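Local coordinates for protein mannan endo-1,4-beta-mannosidase (Mytilus edulis, PDB 2C0H) that hydrolyses internal beta-1,4-mannosidic linkages in the backbones of mannans, galactomannans and glucomannans, at residues F109-G114 against G156-M161; N162-E167 against V221-W226. The protein carries 3 engineered substitutions. All coordinates share one frame; numbering follows the deposited sequence.

Contact 1 of 2, residues F109-G114 against G156-M161; sequences FTLWNG and GGWDIM
F109 and W158 point the same way from two adjacent parallel strands, their ring planes 30° apart but slid so far that they barely overlap. The closest touch is W158 CZ3, 3.7 Å from F109 CB, while L111 reaches the same ring obliquely with CD2, 4.0 Å from W158 CE3. With CG anti to the carbonyl carbon (chi1 -50°), W112 brings its CD1 edge to I160 O at 3.3 Å, and its NE1 bonds to Q208. M161 leaves the same face as W112, with CG against W112 CB, and bends at chi3, bringing CE to the backbone at G114. T110 and D159 lie side by side within the barrel, where T110 OG1 gives only a weak bond, 3.3 Å, to D159 OD2, an oxygen whose main partner is R63 in a salt bridge. Parallel backbone bonding runs from F109 to L111, with D159 N to F109 O and L111 N to D159 O both at 2.9 Å, and is then interrupted: the bond after it is the longer W112 N to I160 O. These are neighbouring strands of the TIM barrel. Were D159 replaced by an alanine, R63 would probably lose this buried counter-charge and T110 OG1 this acceptor. The chemistry is thus divided by the sheet: aromatic and aliphatic groups pack outward against helices 131-149 and 198-215, whereas a carboxylate held by R63 lies inside, where the ion pair probably favours its ionised form.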
ATOM      1  N   PHE A 109      -0.705  -4.418   5.688  1.00 12.57           N
ATOM      2  CA  PHE A 109       0.197  -5.403   5.112  1.00 12.58           C
ATOM      3  C   PHE A 109       0.255  -5.276   3.572  1.00 12.66           C
ATOM      4  O   PHE A 109      -0.776  -5.254   2.891  1.00 13.10           O
ATOM      5  CB  PHE A 109      -0.251  -6.830   5.470  1.00 12.55           C
ATOM      6  CG  PHE A 109      -0.059  -7.212   6.920  1.00 12.41           C
ATOM      7  CD1 PHE A 109       1.208  -7.511   7.407  1.00 12.64           C
ATOM      8  CD2 PHE A 109      -1.138  -7.363   7.764  1.00 14.88           C
ATOM      9  CE1 PHE A 109       1.396  -7.910   8.720  1.00 14.52           C
ATOM     10  CE2 PHE A 109      -0.958  -7.751   9.086  1.00 14.27           C
ATOM     11  CZ  PHE A 109       0.309  -8.033   9.560  1.00 13.34           C
ATOM     12  N   THR A 110       1.461  -5.182   3.015  1.00 12.21           N
ATOM     13  CA  THR A 110       1.654  -5.110   1.558  1.00 12.64           C
ATOM     14  C   THR A 110       2.062  -6.486   1.035  1.00 12.42           C
ATOM     15  O   THR A 110       3.083  -7.038   1.438  1.00 13.31           O
ATOM     16  CB  THR A 110       2.741  -4.081   1.176  1.00 13.57           C
ATOM     17  OG1 THR A 110       2.397  -2.821   1.745  1.00 15.71           O
ATOM     18  CG2 THR A 110       2.846  -3.904  -0.297  1.00 14.08           C
ATOM     19  N   LEU A 111       1.277  -7.047   0.127  1.00 12.23           N
ATOM     20  CA  LEU A 111       1.478  -8.432  -0.281  1.00 11.76           C
ATOM     21  C   LEU A 111       2.726  -8.623  -1.167  1.00 11.64           C
ATOM     22  O   LEU A 111       3.589  -9.425  -0.805  1.00 12.27           O
ATOM     23  CB  LEU A 111       0.224  -8.946  -1.025  1.00 11.80           C
ATOM     24  CG  LEU A 111      -1.057  -8.984  -0.195  1.00 13.02           C
ATOM     25  CD1 LEU A 111      -2.172  -9.448  -1.136  1.00 15.28           C
ATOM     26  CD2 LEU A 111      -0.969  -9.855   1.025  1.00 15.88           C
ATOM     27  N   TRP A 112       2.799  -7.901  -2.284  1.00 11.11           N
ATOM     28  CA  TRP A 112       3.835  -8.077  -3.331  1.00 11.25           C
ATOM     29  C   TRP A 112       4.630  -6.808  -3.608  1.00 12.02           C
ATOM     30  O   TRP A 112       4.228  -5.714  -3.217  1.00 12.22           O
ATOM     31  CB  TRP A 112       3.201  -8.554  -4.638  1.00 11.47           C
ATOM     32  CG  TRP A 112       2.293  -9.730  -4.448  1.00 11.36           C
ATOM     33  CD1 TRP A 112       0.922  -9.717  -4.482  1.00 11.66           C
ATOM     34  CD2 TRP A 112       2.672 -11.083  -4.186  1.00 10.74           C
ATOM     35  NE1 TRP A 112       0.443 -10.963  -4.260  1.00 12.21           N
ATOM     36  CE2 TRP A 112       1.484 -11.829  -4.072  1.00 10.97           C
ATOM     37  CE3 TRP A 112       3.902 -11.739  -4.019  1.00 12.02           C
ATOM     38  CZ2 TRP A 112       1.483 -13.208  -3.819  1.00 11.58           C
ATOM     39  CZ3 TRP A 112       3.899 -13.113  -3.760  1.00 13.05           C
ATOM     40  CH2 TRP A 112       2.688 -13.826  -3.667  1.00 11.33           C
ATOM     41  N   ASN A 113       5.753  -6.957  -4.308  1.00 12.30           N
ATOM     42  CA  ASN A 113       6.592  -5.814  -4.712  1.00 13.14           C
ATOM     43  C   ASN A 113       6.973  -5.860  -6.201  1.00 14.16           C
ATOM     44  O   ASN A 113       7.536  -6.856  -6.678  1.00 14.90           O
ATOM     45  CB  ASN A 113       7.863  -5.817  -3.862  1.00 12.62           C
ATOM     46  CG  ASN A 113       8.761  -4.631  -4.146  1.00 12.63           C
ATOM     47  OD1 ASN A 113       8.311  -3.583  -4.592  1.00 13.34           O
ATOM     48  ND2 ASN A 113      10.052  -4.805  -3.876  1.00 16.74           N
ATOM     49  N   GLY A 114       6.729  -4.763  -6.919  1.00 14.73           N
ATOM     50  CA  GLY A 114       7.086  -4.621  -8.329  1.00 15.36           C
ATOM     51  C   GLY A 114       8.258  -3.686  -8.623  1.00 15.84           C
ATOM     52  O   GLY A 114       8.549  -3.403  -9.784  1.00 17.36           O
ATOM     53  N   GLY A 156      -5.449  -2.687   9.875  1.00 14.82           N
ATOM     54  CA  GLY A 156      -5.910  -1.581   9.057  1.00 14.41           C
ATOM     55  C   GLY A 156      -6.387  -2.005   7.685  1.00 14.01           C
ATOM     56  O   GLY A 156      -7.444  -1.570   7.235  1.00 15.22           O
ATOM     57  N   GLY A 157      -5.598  -2.821   6.990  1.00 13.23           N
ATOM     58  CA  GLY A 157      -5.965  -3.251   5.643  1.00 13.59           C
ATOM     59  C   GLY A 157      -4.818  -3.855   4.867  1.00 13.07           C
ATOM     60  O   GLY A 157      -3.797  -4.262   5.450  1.00 13.04           O
ATOM     61  N   TRP A 158      -5.029  -3.946   3.550  1.00 13.33           N
ATOM     62  CA  TRP A 158      -4.169  -4.684   2.619  1.00 13.78           C
ATOM     63  C   TRP A 158      -3.785  -3.830   1.408  1.00 14.35           C
ATOM     64  O   TRP A 158      -4.631  -3.225   0.760  1.00 14.44           O
ATOM     65  CB  TRP A 158      -4.876  -5.971   2.135  1.00 14.03           C
ATOM     66  CG  TRP A 158      -5.371  -6.858   3.229  1.00 13.84           C
ATOM     67  CD1 TRP A 158      -6.635  -6.894   3.771  1.00 14.72           C
ATOM     68  CD2 TRP A 158      -4.624  -7.869   3.924  1.00 12.13           C
ATOM     69  NE1 TRP A 158      -6.704  -7.841   4.746  1.00 15.30           N
ATOM     70  CE2 TRP A 158      -5.491  -8.465   4.862  1.00 13.82           C
ATOM     71  CE3 TRP A 158      -3.298  -8.315   3.856  1.00 14.30           C
ATOM     72  CZ2 TRP A 158      -5.077  -9.482   5.724  1.00 15.34           C
ATOM     73  CZ3 TRP A 158      -2.895  -9.334   4.699  1.00 14.32           C
ATOM     74  CH2 TRP A 158      -3.777  -9.902   5.626  1.00 15.49           C
ATOM     75  N   ASP A 159      -2.497  -3.803   1.084  1.00 14.30           N
ATOM     76  CA  ASP A 159      -1.980  -3.171  -0.127  1.00 14.48           C
ATOM     77  C   ASP A 159      -1.552  -4.325  -1.039  1.00 14.05           C
ATOM     78  O   ASP A 159      -0.704  -5.118  -0.667  1.00 13.98           O
ATOM     79  CB  ASP A 159      -0.814  -2.245   0.292  1.00 15.60           C
ATOM     80  CG  ASP A 159      -0.001  -1.689  -0.856  1.00 17.97           C
ATOM     81  OD1 ASP A 159      -0.237  -1.980  -2.052  1.00 20.99           O
ATOM     82  OD2 ASP A 159       0.938  -0.904  -0.532  1.00 24.38           O
ATOM     83  N   ILE A 160      -2.177  -4.442  -2.204  1.00 13.63           N
ATOM     84  CA  ILE A 160      -1.895  -5.574  -3.095  1.00 13.90           C
ATOM     85  C   ILE A 160      -0.466  -5.588  -3.618  1.00 14.20           C
ATOM     86  O   ILE A 160       0.135  -6.645  -3.725  1.00 14.38           O
ATOM     87  CB  ILE A 160      -2.835  -5.630  -4.304  1.00 14.00           C
ATOM     88  CG1 ILE A 160      -4.299  -5.641  -3.863  1.00 16.00           C
ATOM     89  CG2 ILE A 160      -2.523  -6.836  -5.179  1.00 13.96           C
ATOM     90  CD1 ILE A 160      -4.665  -6.666  -2.887  1.00 17.76           C
ATOM     91  N   MET A 161       0.079  -4.439  -3.977  1.00 14.44           N
ATOM     92  CA  MET A 161       1.418  -4.431  -4.569  1.00 15.40           C
ATOM     93  C   MET A 161       2.071  -3.085  -4.416  1.00 14.47           C
ATOM     94  O   MET A 161       1.428  -2.065  -4.590  1.00 15.17           O
ATOM     95  CB  MET A 161       1.380  -4.789  -6.055  1.00 15.89           C
ATOM     96  CG  MET A 161       2.751  -5.091  -6.645  1.00 16.48           C
ATOM     97  SD  MET A 161       2.607  -5.700  -8.343  1.00 22.32           S
ATOM     98  CE  MET A 161       3.917  -6.895  -8.409  1.00 22.61           C
TER

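Contact 2 of 2, residues N162-E167 against V221-W226; sequences NEPEGE and VTVGSW
N162 pairs in parallel with G224 across strands 155-162 and 221-225, its amide turned to R63 and N113 and lying close to E294, the probable nucleophile. E163, the probable proton donor, gives its backbone N to G224 O at 2.7 Å. Its side chain, extended beyond CG, crosses W226 at about a right angle, with CG 3.7 Å from W226 CB. E163 OE2 takes a hydrogen bond from a water that also donates to W226 O, and another bond joins it to H263. P164 lays CG against V223 CG1, 3.8 Å away. E165 bends at chi2 (90°) and turns its carboxylate to S225 and W226: OE1 accepts from W226 N at 3.0 Å and OE2 from S225 OG at 2.8 Å, both donors lying above the carboxylate plane. Y241 also bonds OE2, and E165 CB meets the indole at CE3, 3.3 Å away, so the probable substrate-binding W226 is held by backbone and ring together. The 3-10 turn 164-166 thus packs beside S225 and W226, with helix 198-215 touching P164 and V223 from outside and strands 260-263 and 290-294 bordering N162 within the barrel.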
ATOM      1  N   ASN A 162       3.355  -3.094  -4.078  1.00 13.09           N
ATOM      2  CA  ASN A 162       4.163  -1.899  -4.144  1.00 12.37           C
ATOM      3  C   ASN A 162       4.661  -1.638  -5.577  1.00 12.22           C
ATOM      4  O   ASN A 162       5.331  -2.483  -6.176  1.00 12.16           O
ATOM      5  CB  ASN A 162       5.358  -2.064  -3.203  1.00 10.70           C
ATOM      6  CG  ASN A 162       6.207  -0.839  -3.162  1.00 12.05           C
ATOM      7  OD1 ASN A 162       5.745   0.184  -2.704  1.00 13.38           O
ATOM      8  ND2 ASN A 162       7.405  -0.905  -3.720  1.00 13.91           N
ATOM      9  N   GLU A 163       4.333  -0.464  -6.108  1.00 12.54           N
ATOM     10  CA  GLU A 163       4.831   0.042  -7.392  1.00 13.30           C
ATOM     11  C   GLU A 163       4.793  -0.931  -8.562  1.00 12.75           C
ATOM     12  O   GLU A 163       5.830  -1.290  -9.134  1.00 11.79           O
ATOM     13  CB  GLU A 163       6.240   0.639  -7.208  1.00 13.52           C
ATOM     14  CG  GLU A 163       6.235   1.688  -6.107  1.00 13.72           C
ATOM     15  CD  GLU A 163       7.530   2.449  -5.962  1.00 16.57           C
ATOM     16  OE1 GLU A 163       8.526   2.043  -6.584  1.00 20.17           O
ATOM     17  OE2 GLU A 163       7.529   3.473  -5.226  1.00 20.84           O
ATOM     18  N   PRO A 164       3.586  -1.337  -8.968  1.00 13.14           N
ATOM     19  CA  PRO A 164       3.512  -2.190 -10.172  1.00 13.94           C
ATOM     20  C   PRO A 164       4.142  -1.591 -11.442  1.00 14.30           C
ATOM     21  O   PRO A 164       4.549  -2.328 -12.349  1.00 14.79           O
ATOM     22  CB  PRO A 164       2.006  -2.358 -10.394  1.00 14.34           C
ATOM     23  CG  PRO A 164       1.334  -1.856  -9.208  1.00 15.15           C
ATOM     24  CD  PRO A 164       2.263  -0.992  -8.431  1.00 14.52           C
ATOM     25  N   GLU A 165       4.217  -0.262 -11.514  1.00 13.44           N
ATOM     26  CA  GLU A 165       4.755   0.428 -12.680  1.00 14.03           C
ATOM     27  C   GLU A 165       6.254   0.195 -12.872  1.00 13.25           C
ATOM     28  O   GLU A 165       6.801   0.524 -13.919  1.00 14.35           O
ATOM     29  CB  GLU A 165       4.451   1.910 -12.609  1.00 14.15           C
ATOM     30  CG  GLU A 165       2.955   2.216 -12.383  1.00 15.32           C
ATOM     31  CD  GLU A 165       2.549   2.310 -10.914  1.00 18.07           C
ATOM     32  OE1 GLU A 165       3.373   2.022  -9.996  1.00 15.61           O
ATOM     33  OE2 GLU A 165       1.373   2.650 -10.667  1.00 19.41           O
ATOM     34  N   GLY A 166       6.898  -0.384 -11.863  1.00 13.21           N
ATOM     35  CA  GLY A 166       8.286  -0.829 -12.005  1.00 13.62           C
ATOM     36  C   GLY A 166       8.489  -1.800 -13.154  1.00 14.12           C
ATOM     37  O   GLY A 166       9.578  -1.889 -13.743  1.00 13.41           O
ATOM     38  N   GLU A 167       7.429  -2.526 -13.475  1.00 13.79           N
ATOM     39  CA  GLU A 167       7.500  -3.624 -14.433  1.00 14.36           C
ATOM     40  C   GLU A 167       6.484  -3.476 -15.586  1.00 14.44           C
ATOM     41  O   GLU A 167       6.300  -4.405 -16.383  1.00 13.45           O
ATOM     42  CB  GLU A 167       7.388  -4.969 -13.676  1.00 14.56           C
ATOM     43  CG  GLU A 167       8.643  -5.229 -12.782  1.00 16.31           C
ATOM     44  CD  GLU A 167       8.493  -6.277 -11.684  1.00 17.58           C
ATOM     45  OE1 GLU A 167       7.382  -6.783 -11.416  1.00 21.88           O
ATOM     46  OE2 GLU A 167       9.526  -6.569 -11.033  1.00 21.42           O
ATOM     47  N   VAL A 221      -8.672  -2.010   1.046  1.00 13.72           N
ATOM     48  CA  VAL A 221      -7.709  -2.490   0.039  1.00 13.75           C
ATOM     49  C   VAL A 221      -7.178  -1.322  -0.822  1.00 13.32           C
ATOM     50  O   VAL A 221      -7.926  -0.451  -1.260  1.00 11.82           O
ATOM     51  CB  VAL A 221      -8.358  -3.553  -0.886  1.00 13.91           C
ATOM     52  CG1 VAL A 221      -7.345  -4.106  -1.871  1.00 15.00           C
ATOM     53  CG2 VAL A 221      -8.964  -4.687  -0.074  1.00 15.62           C
ATOM     54  N   THR A 222      -5.870  -1.318  -1.076  1.00 12.80           N
ATOM     55  CA  THR A 222      -5.244  -0.303  -1.900  1.00 13.63           C
ATOM     56  C   THR A 222      -4.095  -0.900  -2.753  1.00 13.15           C
ATOM     57  O   THR A 222      -3.884  -2.118  -2.747  1.00 12.79           O
ATOM     58  CB  THR A 222      -4.758   0.876  -1.008  1.00 14.40           C
ATOM     59  OG1 THR A 222      -4.350   1.976  -1.831  1.00 16.97           O
ATOM     60  CG2 THR A 222      -3.598   0.466  -0.135  1.00 15.51           C
ATOM     61  N   VAL A 223      -3.412  -0.041  -3.512  1.00 12.62           N
ATOM     62  CA  VAL A 223      -2.184  -0.342  -4.268  1.00 13.47           C
ATOM     63  C   VAL A 223      -1.258   0.861  -4.135  1.00 13.94           C
ATOM     64  O   VAL A 223      -1.700   1.979  -4.292  1.00 14.35           O
ATOM     65  CB  VAL A 223      -2.473  -0.568  -5.762  1.00 14.14           C
ATOM     66  CG1 VAL A 223      -1.175  -0.709  -6.580  1.00 15.38           C
ATOM     67  CG2 VAL A 223      -3.328  -1.787  -5.940  1.00 14.82           C
ATOM     68  N   GLY A 224       0.015   0.623  -3.853  1.00 14.43           N
ATOM     69  CA  GLY A 224       0.986   1.716  -3.764  1.00 14.01           C
ATOM     70  C   GLY A 224       1.610   2.127  -5.098  1.00 13.89           C
ATOM     71  O   GLY A 224       2.638   1.582  -5.498  1.00 14.30           O
ATOM     72  N   SER A 225       1.005   3.098  -5.778  1.00 13.64           N
ATOM     73  CA  SER A 225       1.433   3.554  -7.100  1.00 14.06           C
ATOM     74  C   SER A 225       2.700   4.398  -7.018  1.00 13.52           C
ATOM     75  O   SER A 225       2.838   5.219  -6.124  1.00 13.19           O
ATOM     76  CB  SER A 225       0.316   4.355  -7.783  1.00 14.65           C
ATOM     77  OG  SER A 225       0.739   4.832  -9.037  1.00 16.75           O
ATOM     78  N   TRP A 226       3.604   4.189  -7.962  1.00 13.90           N
ATOM     79  CA  TRP A 226       4.915   4.854  -7.940  1.00 14.19           C
ATOM     80  C   TRP A 226       4.889   6.348  -8.224  1.00 14.24           C
ATOM     81  O   TRP A 226       5.769   7.078  -7.757  1.00 13.99           O
ATOM     82  CB  TRP A 226       5.891   4.121  -8.879  1.00 15.33           C
ATOM     83  CG  TRP A 226       6.544   4.950  -9.950  1.00 15.01           C
ATOM     84  CD1 TRP A 226       7.820   5.463  -9.942  1.00 15.82           C
ATOM     85  CD2 TRP A 226       5.974   5.341 -11.204  1.00 13.80           C
ATOM     86  NE1 TRP A 226       8.057   6.147 -11.096  1.00 16.70           N
ATOM     87  CE2 TRP A 226       6.947   6.091 -11.894  1.00 16.35           C
ATOM     88  CE3 TRP A 226       4.730   5.135 -11.812  1.00 15.96           C
ATOM     89  CZ2 TRP A 226       6.716   6.634 -13.154  1.00 17.22           C
ATOM     90  CZ3 TRP A 226       4.500   5.679 -13.062  1.00 16.21           C
ATOM     91  CH2 TRP A 226       5.486   6.428 -13.721  1.00 17.03           C
TER
HETATM   92  O   HOH W   1       8.129   6.214  -6.373  1.00 22.63           O

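Strand 155-162 and its continuation serve both contacts: contact 1 pairs it with strand 106-113, contact 2 with strand 221-225 beyond. Their centres lie about 9 Å apart, and the backbone joins them where W112 O and G114 N probably bond to N162 N and O. Contact 1 is wholly buried in the barrel wall, built on repeated strand bonds and an apolar outer face. Contact 2, also largely buried, sits at the catalytic end, where E163 and W226 are partly exposed; pairing there shrinks to one backbone bond, and carboxylates and a water take over. The two also meet inside the barrel, D159 OD1 packing on V223 CA and weakly bonding G224 N.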